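Side-chain contacts in chitin deacetylase (Bombyx mori, PDB 5ZNT), which hydrolyses the N-acetyl groups of N-acetylglucosamine residues in chitin, a zinc-dependent reaction that yields chitosan and acetate: residues E97-S102 and F166-T171; K122-M127 and R146-R151; I130-K133 and D139-V142. All blocks are in the same frame, centred on the assembly; numbering follows the deposited sequence.

Interaction 1 of 3, residues E97-S102 and F166-T171. With ZN (zinc ion), chain C.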
loop_
_atom_site.group_PDB
_atom_site.type_symbol
_atom_site.label_atom_id
_atom_site.label_comp_id
_atom_site.label_asym_id
_atom_site.label_seq_id
_atom_site.Cartn_x
_atom_site.Cartn_y
_atom_site.Cartn_z
ATOM N N GLU A 97 -0.049 1.627 8.764
ATOM C CA GLU A 97 0.506 0.334 8.403
ATOM C C GLU A 97 1.859 0.521 7.735
ATOM O O GLU A 97 2.030 1.425 6.916
ATOM C CB GLU A 97 -0.439 -0.417 7.460
ATOM C CG GLU A 97 0.168 -1.729 6.962
ATOM C CD GLU A 97 -0.806 -2.594 6.163
ATOM O OE1 GLU A 97 -1.990 -2.210 6.040
ATOM O OE2 GLU A 97 -0.372 -3.671 5.679
ATOM N N ILE A 98 2.820 -0.335 8.089
ATOM C CA ILE A 98 4.138 -0.337 7.458
ATOM C C ILE A 98 4.230 -1.583 6.598
ATOM O O ILE A 98 4.018 -2.691 7.094
ATOM C CB ILE A 98 5.273 -0.317 8.493
ATOM C CG1 ILE A 98 5.165 0.920 9.371
ATOM C CG2 ILE A 98 6.650 -0.384 7.776
ATOM C CD1 ILE A 98 5.252 2.251 8.610
ATOM N N ALA A 99 4.541 -1.404 5.312
ATOM C CA ALA A 99 4.706 -2.503 4.363
ATOM C C ALA A 99 6.056 -2.333 3.673
ATOM O O ALA A 99 6.734 -1.319 3.863
ATOM C CB ALA A 99 3.563 -2.525 3.321
ATOM N N VAL A 100 6.479 -3.322 2.863
ATOM C CA VAL A 100 7.835 -3.285 2.304
ATOM C C VAL A 100 7.794 -2.921 0.831
ATOM O O VAL A 100 6.880 -3.312 0.086
ATOM C CB VAL A 100 8.619 -4.593 2.518
ATOM C CG1 VAL A 100 8.651 -4.972 4.010
ATOM C CG2 VAL A 100 8.086 -5.739 1.660
ATOM N N HIS A 101 8.823 -2.189 0.411
ATOM C CA HIS A 101 9.006 -1.683 -0.938
ATOM C C HIS A 101 10.448 -1.946 -1.392
ATOM O O HIS A 101 11.001 -1.188 -2.193
ATOM C CB HIS A 101 8.664 -0.193 -0.975
ATOM C CG HIS A 101 8.528 0.401 -2.347
ATOM N ND1 HIS A 101 7.836 -0.211 -3.370
ATOM C CD2 HIS A 101 8.952 1.594 -2.844
ATOM C CE1 HIS A 101 7.855 0.568 -4.441
ATOM N NE2 HIS A 101 8.532 1.667 -4.150
ATOM N N SER A 102 11.074 -2.993 -0.833
ATOM C CA SER A 102 12.401 -3.541 -1.150
ATOM C C SER A 102 13.562 -2.830 -0.438
ATOM O O SER A 102 13.422 -1.714 0.073
ATOM C CB SER A 102 12.680 -3.561 -2.661
ATOM O OG SER A 102 13.236 -2.337 -3.083
ATOM N N PHE A 166 4.070 -13.530 3.670
ATOM C CA PHE A 166 3.487 -12.211 3.478
ATOM C C PHE A 166 1.979 -12.369 3.286
ATOM O O PHE A 166 1.503 -13.402 2.807
ATOM C CB PHE A 166 4.119 -11.507 2.272
ATOM C CG PHE A 166 5.476 -10.883 2.565
ATOM C CD1 PHE A 166 5.572 -9.693 3.285
ATOM C CD2 PHE A 166 6.648 -11.493 2.134
ATOM C CE1 PHE A 166 6.810 -9.126 3.555
ATOM C CE2 PHE A 166 7.895 -10.921 2.398
ATOM C CZ PHE A 166 7.973 -9.741 3.116
ATOM N N LEU A 167 1.222 -11.340 3.671
ATOM C CA LEU A 167 -0.231 -11.437 3.554
ATOM C C LEU A 167 -0.707 -11.008 2.171
ATOM O O LEU A 167 -1.533 -11.684 1.547
ATOM C CB LEU A 167 -0.904 -10.589 4.629
ATOM C CG LEU A 167 -2.433 -10.536 4.587
ATOM C CD1 LEU A 167 -3.019 -11.945 4.817
ATOM C CD2 LEU A 167 -2.944 -9.515 5.612
ATOM N N TYR A 168 -0.203 -9.889 1.668
ATOM C CA TYR A 168 -0.747 -9.386 0.425
ATOM C C TYR A 168 0.329 -8.715 -0.393
ATOM O O TYR A 168 1.334 -8.219 0.133
ATOM C CB TYR A 168 -1.895 -8.397 0.651
ATOM C CG TYR A 168 -1.469 -7.085 1.283
ATOM C CD1 TYR A 168 -1.075 -6.003 0.496
ATOM C CD2 TYR A 168 -1.441 -6.940 2.664
ATOM C CE1 TYR A 168 -0.678 -4.794 1.075
ATOM C CE2 TYR A 168 -1.034 -5.740 3.255
ATOM C CZ TYR A 168 -0.667 -4.675 2.452
ATOM O OH TYR A 168 -0.256 -3.496 3.020
ATOM N N ASP A 169 0.073 -8.680 -1.693
ATOM C CA ASP A 169 0.787 -7.855 -2.640
ATOM C C ASP A 169 -0.113 -6.713 -3.095
ATOM O O ASP A 169 -1.338 -6.856 -3.166
ATOM C CB ASP A 169 1.219 -8.688 -3.843
ATOM C CG ASP A 169 1.796 -7.845 -4.934
ATOM O OD1 ASP A 169 2.908 -7.316 -4.736
ATOM O OD2 ASP A 169 1.141 -7.671 -5.979
ATOM N N SER A 170 0.501 -5.564 -3.387
ATOM C CA SER A 170 -0.184 -4.451 -4.053
ATOM C C SER A 170 0.770 -3.923 -5.122
ATOM O O SER A 170 1.308 -2.816 -5.043
ATOM C CB SER A 170 -0.611 -3.343 -3.089
ATOM O OG SER A 170 -1.445 -2.397 -3.778
ATOM N N THR A 171 0.989 -4.749 -6.133
ATOM C CA THR A 171 1.809 -4.402 -7.288
ATOM C C THR A 171 1.058 -4.527 -8.611
ATOM O O THR A 171 1.403 -3.843 -9.575
ATOM C CB THR A 171 3.048 -5.312 -7.335
ATOM O OG1 THR A 171 3.695 -5.312 -6.055
ATOM C CG2 THR A 171 4.016 -4.878 -8.418
HETATM ZN ZN ZN C . 9.123 3.365 -5.260
HETATM O O HOH W 1 6.922 3.719 -5.813
HETATM O O HOH W 2 8.355 2.398 -7.205
HETATM O O HOH W 3 9.492 5.156 -6.391
#

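Interaction 2 of 3, residues K122-M127 and R146-R151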
loop_
_atom_site.group_PDB
_atom_site.type_symbol
_atom_site.label_atom_id
_atom_site.label_comp_id
_atom_site.label_asym_id
_atom_site.label_seq_id
_atom_site.Cartn_x
_atom_site.Cartn_y
_atom_site.Cartn_z
ATOM N N LYS A 122 15.362 -11.840 -0.897
ATOM C CA LYS A 122 16.378 -10.951 -0.327
ATOM C C LYS A 122 15.894 -9.511 -0.304
ATOM O O LYS A 122 16.130 -8.793 0.670
ATOM C CB LYS A 122 17.688 -11.057 -1.100
ATOM C CG LYS A 122 18.401 -12.402 -0.877
ATOM C CD LYS A 122 19.589 -12.540 -1.822
ATOM C CE LYS A 122 20.888 -12.669 -1.066
ATOM N NZ LYS A 122 22.050 -12.582 -1.993
ATOM N N GLU A 123 15.208 -9.079 -1.363
ATOM C CA GLU A 123 14.703 -7.709 -1.431
ATOM C C GLU A 123 13.568 -7.483 -0.440
ATOM O O GLU A 123 13.555 -6.481 0.270
ATOM C CB GLU A 123 14.227 -7.381 -2.850
ATOM C CG GLU A 123 15.369 -7.187 -3.870
ATOM C CD GLU A 123 16.030 -5.820 -3.724
ATOM O OE1 GLU A 123 15.692 -5.091 -2.773
ATOM O OE2 GLU A 123 16.872 -5.458 -4.564
ATOM N N MET A 124 12.589 -8.395 -0.391
ATOM C CA MET A 124 11.355 -8.102 0.341
ATOM C C MET A 124 11.382 -8.672 1.755
ATOM O O MET A 124 11.077 -7.960 2.717
ATOM C CB MET A 124 10.137 -8.630 -0.446
ATOM C CG MET A 124 9.980 -7.928 -1.828
ATOM S SD MET A 124 9.944 -6.131 -1.632
ATOM C CE MET A 124 9.597 -5.682 -3.328
ATOM N N ALA A 125 11.731 -9.955 1.906
ATOM C CA ALA A 125 11.873 -10.490 3.258
ATOM C C ALA A 125 13.031 -9.816 3.987
ATOM O O ALA A 125 12.957 -9.605 5.200
ATOM C CB ALA A 125 12.071 -12.007 3.228
ATOM N N GLY A 126 14.100 -9.476 3.264
ATOM C CA GLY A 126 15.179 -8.713 3.870
ATOM C C GLY A 126 14.718 -7.366 4.386
ATOM O O GLY A 126 15.052 -6.967 5.501
ATOM N N MET A 127 13.928 -6.643 3.581
ATOM C CA MET A 127 13.437 -5.346 4.033
ATOM C C MET A 127 12.538 -5.507 5.253
ATOM O O MET A 127 12.579 -4.676 6.171
ATOM C CB MET A 127 12.680 -4.624 2.911
ATOM C CG MET A 127 12.144 -3.242 3.306
ATOM S SD MET A 127 13.446 -2.137 3.986
ATOM C CE MET A 127 12.498 -0.690 4.473
ATOM N N ARG A 146 4.952 -4.102 -2.069
ATOM C CA ARG A 146 4.767 -3.435 -3.355
ATOM C C ARG A 146 6.124 -3.341 -4.033
ATOM O O ARG A 146 7.077 -2.815 -3.443
ATOM C CB ARG A 146 4.158 -2.041 -3.199
ATOM C CG ARG A 146 4.048 -1.260 -4.524
ATOM C CD ARG A 146 3.207 0.016 -4.321
ATOM N NE ARG A 146 1.771 -0.255 -4.171
ATOM C CZ ARG A 146 0.868 0.637 -3.764
ATOM N NH1 ARG A 146 1.241 1.879 -3.448
ATOM N NH2 ARG A 146 -0.415 0.287 -3.683
ATOM N N ALA A 147 6.208 -3.830 -5.272
ATOM C CA ALA A 147 7.483 -3.854 -5.997
ATOM C C ALA A 147 7.825 -2.479 -6.562
ATOM O O ALA A 147 6.934 -1.752 -7.014
ATOM C CB ALA A 147 7.448 -4.877 -7.140
ATOM N N PRO A 148 9.110 -2.100 -6.523
ATOM C CA PRO A 148 9.561 -0.893 -7.215
ATOM C C PRO A 148 9.109 -0.869 -8.670
ATOM O O PRO A 148 9.068 -1.904 -9.352
ATOM C CB PRO A 148 11.091 -0.978 -7.108
ATOM C CG PRO A 148 11.313 -1.705 -5.803
ATOM C CD PRO A 148 10.198 -2.756 -5.773
ATOM N N TYR A 149 8.744 0.331 -9.119
ATOM C CA TYR A 149 8.246 0.628 -10.466
ATOM C C TYR A 149 7.047 -0.253 -10.852
ATOM O O TYR A 149 6.743 -0.407 -12.042
ATOM C CB TYR A 149 9.408 0.551 -11.491
ATOM C CG TYR A 149 10.617 1.303 -10.951
ATOM C CD1 TYR A 149 10.701 2.694 -11.042
ATOM C CD2 TYR A 149 11.620 0.633 -10.251
ATOM C CE1 TYR A 149 11.790 3.390 -10.494
ATOM C CE2 TYR A 149 12.703 1.325 -9.681
ATOM C CZ TYR A 149 12.769 2.692 -9.810
ATOM O OH TYR A 149 13.833 3.366 -9.261
ATOM N N LEU A 150 6.350 -0.807 -9.847
ATOM C CA LEU A 150 5.207 -1.700 -10.036
ATOM C C LEU A 150 5.546 -2.838 -11.004
ATOM O O LEU A 150 4.727 -3.244 -11.836
ATOM C CB LEU A 150 3.970 -0.923 -10.510
ATOM C CG LEU A 150 3.535 0.254 -9.605
ATOM C CD1 LEU A 150 2.254 0.909 -10.131
ATOM C CD2 LEU A 150 3.277 -0.252 -8.186
ATOM N N ARG A 151 6.766 -3.373 -10.888
ATOM C CA ARG A 151 7.179 -4.496 -11.726
ATOM C C ARG A 151 6.767 -5.794 -11.048
ATOM O O ARG A 151 7.374 -6.209 -10.053
ATOM C CB ARG A 151 8.685 -4.474 -11.977
ATOM C CG ARG A 151 9.218 -3.221 -12.645
ATOM C CD ARG A 151 8.438 -2.858 -13.903
ATOM N NE ARG A 151 8.503 -3.903 -14.925
ATOM C CZ ARG A 151 7.847 -3.839 -16.080
ATOM N NH1 ARG A 151 7.078 -2.787 -16.345
ATOM N NH2 ARG A 151 7.940 -4.831 -16.960
#

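Interaction 3 of 3, residues I130-K133 and D139-V142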
loop_
_atom_site.group_PDB
_atom_site.type_symbol
_atom_site.label_atom_id
_atom_site.label_comp_id
_atom_site.label_asym_id
_atom_site.label_seq_id
_atom_site.Cartn_x
_atom_site.Cartn_y
_atom_site.Cartn_z
ATOM N N ILE A 130 14.844 -5.699 8.211
ATOM C CA ILE A 130 15.368 -4.382 8.572
ATOM C C ILE A 130 14.348 -3.602 9.384
ATOM O O ILE A 130 14.660 -3.041 10.450
ATOM C CB ILE A 130 15.783 -3.608 7.305
ATOM C CG1 ILE A 130 16.881 -4.372 6.556
ATOM C CG2 ILE A 130 16.259 -2.184 7.669
ATOM C CD1 ILE A 130 17.305 -3.692 5.236
ATOM N N ILE A 131 13.107 -3.546 8.894
ATOM C CA ILE A 131 12.068 -2.781 9.586
ATOM C C ILE A 131 11.822 -3.341 10.976
ATOM O O ILE A 131 11.782 -2.591 11.964
ATOM C CB ILE A 131 10.762 -2.783 8.783
ATOM C CG1 ILE A 131 10.942 -2.011 7.461
ATOM C CG2 ILE A 131 9.636 -2.168 9.619
ATOM C CD1 ILE A 131 9.753 -2.216 6.503
ATOM N N GLU A 132 11.598 -4.660 11.063
ATOM C CA GLU A 132 11.268 -5.282 12.345
ATOM C C GLU A 132 12.370 -5.034 13.362
ATOM O O GLU A 132 12.090 -4.729 14.536
ATOM C CB GLU A 132 11.016 -6.781 12.159
ATOM C CG GLU A 132 9.695 -7.080 11.402
ATOM C CD GLU A 132 9.433 -8.584 11.185
ATOM O OE1 GLU A 132 10.328 -9.403 11.433
ATOM O OE2 GLU A 132 8.326 -8.955 10.752
ATOM N N LYS A 133 13.634 -5.104 12.919
ATOM C CA LYS A 133 14.734 -4.815 13.834
ATOM C C LYS A 133 14.824 -3.330 14.170
ATOM O O LYS A 133 14.712 -2.945 15.340
ATOM C CB LYS A 133 16.071 -5.294 13.269
ATOM C CG LYS A 133 17.244 -4.919 14.196
ATOM C CD LYS A 133 18.545 -5.624 13.786
ATOM C CE LYS A 133 19.724 -5.095 14.660
ATOM N NZ LYS A 133 20.997 -5.805 14.283
ATOM N N ASP A 139 5.024 -7.340 16.399
ATOM C CA ASP A 139 3.701 -7.945 16.338
ATOM C C ASP A 139 3.384 -8.567 14.982
ATOM O O ASP A 139 2.209 -8.813 14.689
ATOM C CB ASP A 139 2.640 -6.905 16.711
ATOM C CG ASP A 139 2.582 -5.745 15.723
ATOM O OD1 ASP A 139 3.465 -5.658 14.829
ATOM O OD2 ASP A 139 1.640 -4.933 15.829
ATOM N N ASN A 140 4.397 -8.797 14.136
ATOM C CA ASN A 140 4.226 -9.448 12.828
ATOM C C ASN A 140 3.205 -8.741 11.928
ATOM O O ASN A 140 2.526 -9.378 11.117
ATOM C CB ASN A 140 3.855 -10.918 13.000
ATOM C CG ASN A 140 4.893 -11.669 13.796
ATOM O OD1 ASN A 140 4.620 -12.122 14.901
ATOM N ND2 ASN A 140 6.096 -11.766 13.262
ATOM N N SER A 141 3.123 -7.417 12.038
ATOM C CA SER A 141 2.167 -6.628 11.266
ATOM C C SER A 141 2.748 -6.036 9.973
ATOM O O SER A 141 2.015 -5.383 9.226
ATOM C CB SER A 141 1.601 -5.506 12.135
ATOM O OG SER A 141 2.626 -4.632 12.590
ATOM N N VAL A 142 4.027 -6.257 9.679
ATOM C CA VAL A 142 4.618 -5.882 8.392
ATOM C C VAL A 142 4.347 -7.042 7.424
ATOM O O VAL A 142 5.036 -8.054 7.448
ATOM C CB VAL A 142 6.113 -5.584 8.537
ATOM C CG1 VAL A 142 6.736 -5.223 7.182
ATOM C CG2 VAL A 142 6.354 -4.472 9.595
HETATM O O HOH W 4 6.861 -10.991 10.841
HETATM O O HOH W 5 6.099 -7.727 11.063
#

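Interaction 1 of 3, residues E97-S102 and F166-T171
The hydroxyl of Y168 donates a hydrogen bond to the carboxylate of E97, with OH of Y168 2.7 Å from OE2 of E97. OE2 lies at the edge of the phenol ring, near its plane, while the carboxylate stands almost upright to the ring, the two planes 86° apart; the hydroxyl therefore meets OE2 from above the carboxylate plane. E97 reaches this point because its chain is fully extended, CG anti to the backbone N (chi1 175°). Small A99, its CB 4.0 Å from OH of Y168, leaves the phenol room. Further along, CG2 of V100 touches CE1 of F166 at 4.1 Å, the two side chains crossing at about a right angle. E97 OE2 also bonds T304 OG1, so one buried oxygen is gripped twice; a leucine in its place would probably leave both hydroxyls, of Y168 and T304, without this acceptor. M303, T304 and I307 of helix 303-311 pack on Y168, and Y76 pairs with the backbone of E97 and A99. At the far end of strand 97-100, H101 binds the zinc ion through NE2 at 2.1 Å, its ND1 bonded to the carbonyl of R146. With D46 and H105 it completes the His-His-Asp metal site of the carbohydrate esterase 4 deacetylase domain, carried on loops that follow the strands of the barrel.

Interaction 2 of 3, residues K122-M127 and R146-R151
M124 crosses to P148 through a side chain that leaves its helix with CG anti to the carbonyl carbon (chi1 -63°), turns at chi2 (-54°), and then runs straight through the sulfur (chi3 -175°) to present the terminal methyl CE. That methyl makes all the close contacts. It meets CD of the proline ring of P148 tip to tip at 3.9 Å, lies equally far from CA of A147, and sits 3.8 Å from the carbonyl oxygen of R146. Methionine suits the place: unbranched and flexible, it can bend to lay an apolar end on a segment that is neither regular helix nor strand. A147 adds little bulk, its CB 4.4 Å from the methyl, and the proline restricts the turn of the chain beside it. The polar end of R146 works elsewhere, giving NE to the carbonyl of S170 and NH1 to a salt bridge with D45, while its own carbonyl accepts from ND1 of the zinc ligand H101 and probably helps orient that ring. No hydrogen bond joins residues 122-127 to residues 146-151. The contact is therefore van der Waals in nature, with no directional bond, and sets an apolar methyl against the backbone whose carbonyl bonds H101.

Interaction 3 of 3, residues I130-K133 and D139-V142
E132 meets N140 and V142 mainly through two bridging waters. From CB, which points toward the loop, the chain runs to CG anti to the carbonyl carbon (chi1 -71°) and on, extended, to CD. At the tip, OE2 accepts two hydrogen bonds, one from each water. Water 4 donates to it at 2.5 Å between the water oxygen and OE2 of E132, and accepts from ND2 of N140, while water 5 donates at 2.6 Å to OE2 of E132 and accepts from the backbone N of V142 at 2.9 Å. The direct approach of OE2 of E132 to ND2 of N140 is 4.4 Å, so the water carries this link. A carboxylate suits the place because one oxygen can accept from both waters, each of which then faces an N-H on the loop. One residue back, I131 makes the dry side of the joint: its CG2, anti to the backbone N, meets CG2 of V142 at 4.0 Å, two branched chains crossing aslant. Strand 97-100 completes the apolar patch, with V100 packing on both I131 and V142. Within the loop, D139 OD1 accepts from the hydroxyl of S141, which also bonds H92 of helix 85-93. With an apolar contact at I131 and a water-bridged one at E132, this is an alpha-to-beta connection of the (beta/alpha) barrel-like fold of carbohydrate esterase 4 enzymes, leading from helix 117-134 into strand 144-145.

Followed from the N terminus, the chain passes strand 97-100 and the zinc ligand H101, then helix 117-134, whose middle enters interaction 2 and whose last turn enters interaction 3. The chain after the helix first closes the shortest of the three loops, that of interaction 3. Residues 146-151 then close interaction 2 around it, and residues 166-171 close interaction 1 around both, so the contacts nest without crossing. Interaction 1 joins strand 97-100 to strand 168-169, with strand 144-145 between them in the chain; the other two fix helix 117-134 to the chain on either side of strand 144-145. R146 bonds both H101 and S170, while V100 packs on V142, linking interaction 1 to each inner contact.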